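Local atomic coordinates of Alpha/beta hydrolase (Enterobacter asburiae, PDB entry 6KMO), a protein that probably hydrolyses carboxylic ester bonds, as an esterase or lipase of the alpha/beta hydrolase fold. Residues Glu54-Leu59 with Pro140-His145; Ala261-Phe266 with Gly287-Ala292. The protein carries 2 engineered substitutions. One frame throughout, in Å; residues are numbered along the deposited sequence.

Overall arrangement
The two contacts lie in separate parts of one alpha/beta hydrolase subunit. Their centres are 32 Å apart and their nearest atoms about 19 Å, so they do not touch. Contact 1 is polar and lies at the surface. It ties helix 52-63 to the loop that follows strand 132-136. Contact 2 is apolar and buried. It packs the short helix 260-263 and its exit turn against helix 280-292, near strand 297-302, outermost in the sheet within this chain. Helix 280-292 also meets the second subunit. Contact 1 adjoins W110 and V111, which follow an HGGG sequence that in related esterases forms the oxyanion hole. The probable nucleophile is S180, in a GxSxG elbow.

Contact 1. Residues Glu54-Leu59 with Pro140-His145; sequences EARQVL and PSPEAH
R56 and E143 form a bidentate salt bridge. It joins helix 52-63, in the N-terminal part of the chain, to a loop of the alpha/beta hydrolase fold, between strand 132-136 and helix 148-163. The guanidinium meets the carboxylate end-on, with one nitrogen for each oxygen. NH2 of R56 lies 2.8 Å from OE1 of E143. NH1 of R56 lies 3.0 Å from OE2 of E143. Both hydrogen bonds are fairly straight, with N-H...O angles of 161°, and both use the syn side of the carboxylate. The two planes are turned 30° against each other, so the fork is slightly twisted. R56 reaches across by an extended chain from CG to NE, while E143 bends at chi2 (82°) to bring its carboxylate back to the arginine. NE of R56 bonds to the carbonyl O of V111, which helps to fix the rotation of the guanidinium. Two hydrogen bonds lie within the loop. N of A144 bonds to O of P140 at 2.9 Å, and OG of S141 donates to O of A144 at 2.7 Å. The peptide before P142 is cis. The CB of S141 points away from the helix, and its backbone bonds to W110. Packing across the contact is slight. CB of P140 approaches NH2 of R56 obliquely, at 3.6 Å.

Contact 2. Residues Ala261-Phe266 with Gly287-Ala292; sequences AQLKGF and GRKLDA
L290 meets both L263 and F266, and this apolar packing carries the contact. CD2 of L290 lies over one face of the F266 ring in a CH-pi contact. It is 3.8 Å from the ring centroid and 26° off the normal, shifted toward the rim. Its closest ring atom is CD2 of F266, at 3.5 Å. CD1 of L290 reaches CE2 of the same ring at 3.8 Å. F266 has CG anti to its own N (chi1 -160°), which turns one face of the ring to CD2 of L290. CD2 of L263 touches CD2 of L290 at 4.0 Å, and the two side chains cross at about a right angle. The other methyl of L263, CD1, rests on CB of K289 at 3.8 Å.

No hydrogen bond links the two segments. N of F266 bonds to O of L263 at 3.0 Å and closes a type II beta turn, with G265 at its third position. The polar end of K289 is held outside the two segments: its NZ bonds to the carbonyl oxygens of A258 and L256. On helix 280-292, R288 makes a salt bridge with E275 of the second subunit, and D291 bonds to N of A30 there.

The ring of F266 also packs on A187, A190 and L191 of helix 181-195, and L290 also packs on V297. Helix 280-292 links strand 269-274 to its parallel neighbour 297-302. It is thus the helix of a beta-alpha-beta crossover, the repeating connection of the alpha/beta hydrolase fold, and the turn leading into its first strand packs against it.

Contact 1. Residues Glu54-Leu59 with Pro140-His145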
loop_
_atom_site.group_PDB
_atom_site.type_symbol
_atom_site.label_atom_id
_atom_site.label_comp_id
_atom_site.label_asym_id
_atom_site.label_seq_id
_atom_site.Cartn_x
_atom_site.Cartn_y
_atom_site.Cartn_z
ATOM N N GLU A 54 -13.352 -32.241 -4.361
ATOM C CA GLU A 54 -12.098 -32.226 -5.098
ATOM C C GLU A 54 -11.489 -30.830 -5.105
ATOM O O GLU A 54 -10.275 -30.671 -4.900
ATOM C CB GLU A 54 -12.336 -32.695 -6.537
ATOM C CG GLU A 54 -12.622 -34.179 -6.669
ATOM C CD GLU A 54 -13.119 -34.562 -8.050
ATOM O OE1 GLU A 54 -13.629 -33.690 -8.785
ATOM O OE2 GLU A 54 -13.004 -35.759 -8.402
ATOM N N ALA A 55 -12.313 -29.808 -5.354
ATOM C CA ALA A 55 -11.809 -28.440 -5.409
ATOM C C ALA A 55 -11.275 -28.005 -4.053
ATOM O O ALA A 55 -10.234 -27.350 -3.974
ATOM C CB ALA A 55 -12.932 -27.507 -5.860
ATOM N N ARG A 56 -11.973 -28.362 -2.979
ATOM C CA ARG A 56 -11.501 -28.013 -1.645
ATOM C C ARG A 56 -10.115 -28.588 -1.389
ATOM O O ARG A 56 -9.262 -27.922 -0.791
ATOM C CB ARG A 56 -12.485 -28.507 -0.598
ATOM C CG ARG A 56 -13.767 -27.699 -0.571
ATOM C CD ARG A 56 -14.908 -28.387 0.161
ATOM N NE ARG A 56 -16.109 -27.575 -0.014
ATOM C CZ ARG A 56 -17.364 -27.978 0.141
ATOM N NH1 ARG A 56 -17.651 -29.214 0.519
ATOM N NH2 ARG A 56 -18.340 -27.111 -0.075
ATOM N N GLN A 57 -9.874 -29.814 -1.842
ATOM C CA GLN A 57 -8.588 -30.469 -1.613
ATOM C C GLN A 57 -7.452 -29.765 -2.333
ATOM O O GLN A 57 -6.304 -29.804 -1.855
ATOM C CB GLN A 57 -8.679 -31.940 -2.021
ATOM C CG GLN A 57 -9.586 -32.740 -1.094
ATOM C CD GLN A 57 -9.867 -34.141 -1.590
ATOM O OE1 GLN A 57 -10.159 -34.350 -2.769
ATOM N NE2 GLN A 57 -9.789 -35.107 -0.683
ATOM N N VAL A 58 -7.733 -29.095 -3.457
ATOM C CA VAL A 58 -6.701 -28.328 -4.150
ATOM C C VAL A 58 -6.156 -27.236 -3.240
ATOM O O VAL A 58 -4.945 -27.078 -3.079
ATOM C CB VAL A 58 -7.239 -27.746 -5.468
ATOM C CG1 VAL A 58 -6.205 -26.835 -6.112
ATOM C CG2 VAL A 58 -7.629 -28.870 -6.422
ATOM N N LEU A 59 -7.048 -26.453 -2.634
ATOM C CA LEU A 59 -6.574 -25.376 -1.768
ATOM C C LEU A 59 -5.966 -25.935 -0.490
ATOM O O LEU A 59 -4.942 -25.430 -0.015
ATOM C CB LEU A 59 -7.708 -24.397 -1.465
ATOM C CG LEU A 59 -7.310 -23.208 -0.609
ATOM C CD1 LEU A 59 -6.270 -22.330 -1.285
ATOM C CD2 LEU A 59 -8.551 -22.399 -0.236
ATOM N N PRO A 140 -20.067 -23.605 4.197
ATOM C CA PRO A 140 -19.690 -23.458 2.786
ATOM C C PRO A 140 -20.883 -23.618 1.859
ATOM O O PRO A 140 -21.939 -24.146 2.216
ATOM C CB PRO A 140 -18.696 -24.597 2.545
ATOM C CG PRO A 140 -18.367 -25.164 3.886
ATOM C CD PRO A 140 -19.504 -24.834 4.786
ATOM N N SER A 141 -20.681 -23.177 0.628
ATOM C CA SER A 141 -21.555 -23.479 -0.490
ATOM C C SER A 141 -21.006 -24.672 -1.264
ATOM O O SER A 141 -19.790 -24.878 -1.324
ATOM C CB SER A 141 -21.662 -22.274 -1.430
ATOM O OG SER A 141 -22.277 -21.166 -0.770
ATOM N N PRO A 142 -21.873 -25.486 -1.894
ATOM C CA PRO A 142 -23.321 -25.314 -2.017
ATOM C C PRO A 142 -24.147 -25.899 -0.884
ATOM O O PRO A 142 -25.373 -25.889 -0.977
ATOM C CB PRO A 142 -23.619 -26.044 -3.329
ATOM C CG PRO A 142 -22.639 -27.159 -3.344
ATOM C CD PRO A 142 -21.376 -26.576 -2.748
ATOM N N GLU A 143 -23.503 -26.397 0.170
ATOM C CA GLU A 143 -24.265 -26.908 1.312
ATOM C C GLU A 143 -25.237 -25.850 1.807
ATOM O O GLU A 143 -26.396 -26.148 2.139
ATOM C CB GLU A 143 -23.307 -27.324 2.427
ATOM C CG GLU A 143 -22.520 -28.635 2.162
ATOM C CD GLU A 143 -21.257 -28.513 1.282
ATOM O OE1 GLU A 143 -20.984 -27.468 0.647
ATOM O OE2 GLU A 143 -20.518 -29.530 1.217
ATOM N N ALA A 144 -24.786 -24.603 1.860
ATOM C CA ALA A 144 -25.629 -23.456 2.109
ATOM C C ALA A 144 -25.489 -22.499 0.935
ATOM O O ALA A 144 -24.465 -22.476 0.239
ATOM C CB ALA A 144 -25.233 -22.728 3.393
ATOM N N HIS A 145 -26.522 -21.701 0.728
ATOM C CA HIS A 145 -26.545 -20.629 -0.249
ATOM C C HIS A 145 -26.675 -19.296 0.472
ATOM O O HIS A 145 -26.909 -19.239 1.675
ATOM C CB HIS A 145 -27.706 -20.843 -1.221
ATOM C CG HIS A 145 -27.596 -22.108 -2.006
ATOM N ND1 HIS A 145 -26.602 -22.323 -2.932
ATOM C CD2 HIS A 145 -28.329 -23.248 -1.968
ATOM C CE1 HIS A 145 -26.740 -23.532 -3.453
ATOM N NE2 HIS A 145 -27.780 -24.113 -2.886
#

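Contact 2. Residues Ala261-Phe266 with Gly287-Ala292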
loop_
_atom_site.group_PDB
_atom_site.type_symbol
_atom_site.label_atom_id
_atom_site.label_comp_id
_atom_site.label_asym_id
_atom_site.label_seq_id
_atom_site.Cartn_x
_atom_site.Cartn_y
_atom_site.Cartn_z
ATOM N N ALA A 261 -26.331 6.688 -1.185
ATOM C CA ALA A 261 -27.086 6.738 0.054
ATOM C C ALA A 261 -26.974 5.440 0.850
ATOM O O ALA A 261 -26.936 5.460 2.085
ATOM C CB ALA A 261 -28.545 7.047 -0.261
ATOM N N GLN A 262 -26.933 4.302 0.156
ATOM C CA GLN A 262 -26.793 3.018 0.828
ATOM C C GLN A 262 -25.415 2.838 1.444
ATOM O O GLN A 262 -25.285 2.105 2.424
ATOM C CB GLN A 262 -27.088 1.888 -0.149
ATOM C CG GLN A 262 -28.591 1.739 -0.432
ATOM C CD GLN A 262 -28.891 0.739 -1.519
ATOM O OE1 GLN A 262 -28.298 0.747 -2.598
ATOM N NE2 GLN A 262 -29.867 -0.119 -1.259
ATOM N N LEU A 263 -24.395 3.490 0.897
ATOM C CA LEU A 263 -23.034 3.377 1.418
ATOM C C LEU A 263 -22.702 4.417 2.477
ATOM O O LEU A 263 -21.717 4.262 3.201
ATOM C CB LEU A 263 -22.020 3.446 0.271
ATOM C CG LEU A 263 -22.122 2.284 -0.718
ATOM C CD1 LEU A 263 -21.216 2.515 -1.912
ATOM C CD2 LEU A 263 -21.797 0.960 -0.014
ATOM N N LYS A 264 -23.493 5.478 2.601
ATOM C CA LYS A 264 -23.198 6.492 3.602
ATOM C C LYS A 264 -23.126 5.865 4.990
ATOM O O LYS A 264 -23.964 5.042 5.364
ATOM C CB LYS A 264 -24.281 7.572 3.573
ATOM C CG LYS A 264 -23.997 8.747 4.492
ATOM C CD LYS A 264 -25.146 9.761 4.477
ATOM C CE LYS A 264 -24.874 10.916 5.440
ATOM N NZ LYS A 264 -25.607 12.157 5.059
ATOM N N GLY A 265 -22.103 6.232 5.757
ATOM C CA GLY A 265 -21.924 5.704 7.088
ATOM C C GLY A 265 -21.186 4.376 7.174
ATOM O O GLY A 265 -20.990 3.865 8.278
ATOM N N PHE A 266 -20.773 3.810 6.045
ATOM C CA PHE A 266 -19.956 2.595 6.061
ATOM C C PHE A 266 -18.701 2.856 6.896
ATOM O O PHE A 266 -18.196 3.976 6.935
ATOM C CB PHE A 266 -19.549 2.341 4.607
ATOM C CG PHE A 266 -19.095 0.933 4.248
ATOM C CD1 PHE A 266 -20.006 -0.078 3.972
ATOM C CD2 PHE A 266 -17.744 0.662 4.073
ATOM C CE1 PHE A 266 -19.574 -1.328 3.572
ATOM C CE2 PHE A 266 -17.308 -0.599 3.663
ATOM C CZ PHE A 266 -18.219 -1.586 3.416
ATOM N N GLY A 287 -14.095 1.077 -3.859
ATOM C CA GLY A 287 -13.458 2.126 -3.086
ATOM C C GLY A 287 -13.850 3.525 -3.524
ATOM O O GLY A 287 -14.053 4.406 -2.690
ATOM N N ARG A 288 -13.958 3.754 -4.838
ATOM C CA ARG A 288 -14.365 5.070 -5.314
ATOM C C ARG A 288 -15.787 5.389 -4.896
ATOM O O ARG A 288 -16.093 6.534 -4.539
ATOM C CB ARG A 288 -14.215 5.175 -6.835
ATOM C CG ARG A 288 -12.827 4.816 -7.373
ATOM C CD ARG A 288 -12.676 5.251 -8.813
ATOM N NE ARG A 288 -11.624 4.520 -9.500
ATOM C CZ ARG A 288 -10.348 4.855 -9.549
ATOM N NH1 ARG A 288 -9.898 5.965 -8.951
ATOM N NH2 ARG A 288 -9.529 4.047 -10.218
ATOM N N LYS A 289 -16.670 4.391 -4.926
ATOM C CA LYS A 289 -18.046 4.608 -4.483
ATOM C C LYS A 289 -18.099 4.948 -3.001
ATOM O O LYS A 289 -18.888 5.813 -2.575
ATOM C CB LYS A 289 -18.907 3.391 -4.812
ATOM C CG LYS A 289 -19.155 3.239 -6.306
ATOM C CD LYS A 289 -20.186 2.167 -6.640
ATOM C CE LYS A 289 -21.600 2.641 -6.280
ATOM N NZ LYS A 289 -22.739 1.999 -7.075
ATOM N N LEU A 290 -17.296 4.266 -2.185
ATOM C CA LEU A 290 -17.259 4.571 -0.759
ATOM C C LEU A 290 -16.828 6.011 -0.551
ATOM O O LEU A 290 -17.440 6.754 0.221
ATOM C CB LEU A 290 -16.315 3.604 -0.042
ATOM C CG LEU A 290 -16.778 2.159 0.122
ATOM C CD1 LEU A 290 -15.678 1.373 0.807
ATOM C CD2 LEU A 290 -18.043 2.070 0.937
ATOM N N ASP A 291 -15.783 6.437 -1.257
ATOM C CA ASP A 291 -15.299 7.801 -1.059
ATOM C C ASP A 291 -16.349 8.821 -1.476
ATOM O O ASP A 291 -16.512 9.856 -0.818
ATOM C CB ASP A 291 -14.011 8.006 -1.844
ATOM C CG ASP A 291 -13.442 9.386 -1.677
ATOM O OD1 ASP A 291 -12.827 9.675 -0.634
ATOM O OD2 ASP A 291 -13.604 10.201 -2.623
ATOM N N ALA A 292 -17.101 8.527 -2.538
ATOM C CA ALA A 292 -18.151 9.446 -2.974
ATOM C C ALA A 292 -19.263 9.538 -1.947
ATOM O O ALA A 292 -19.989 10.543 -1.916
ATOM C CB ALA A 292 -18.702 9.000 -4.315
#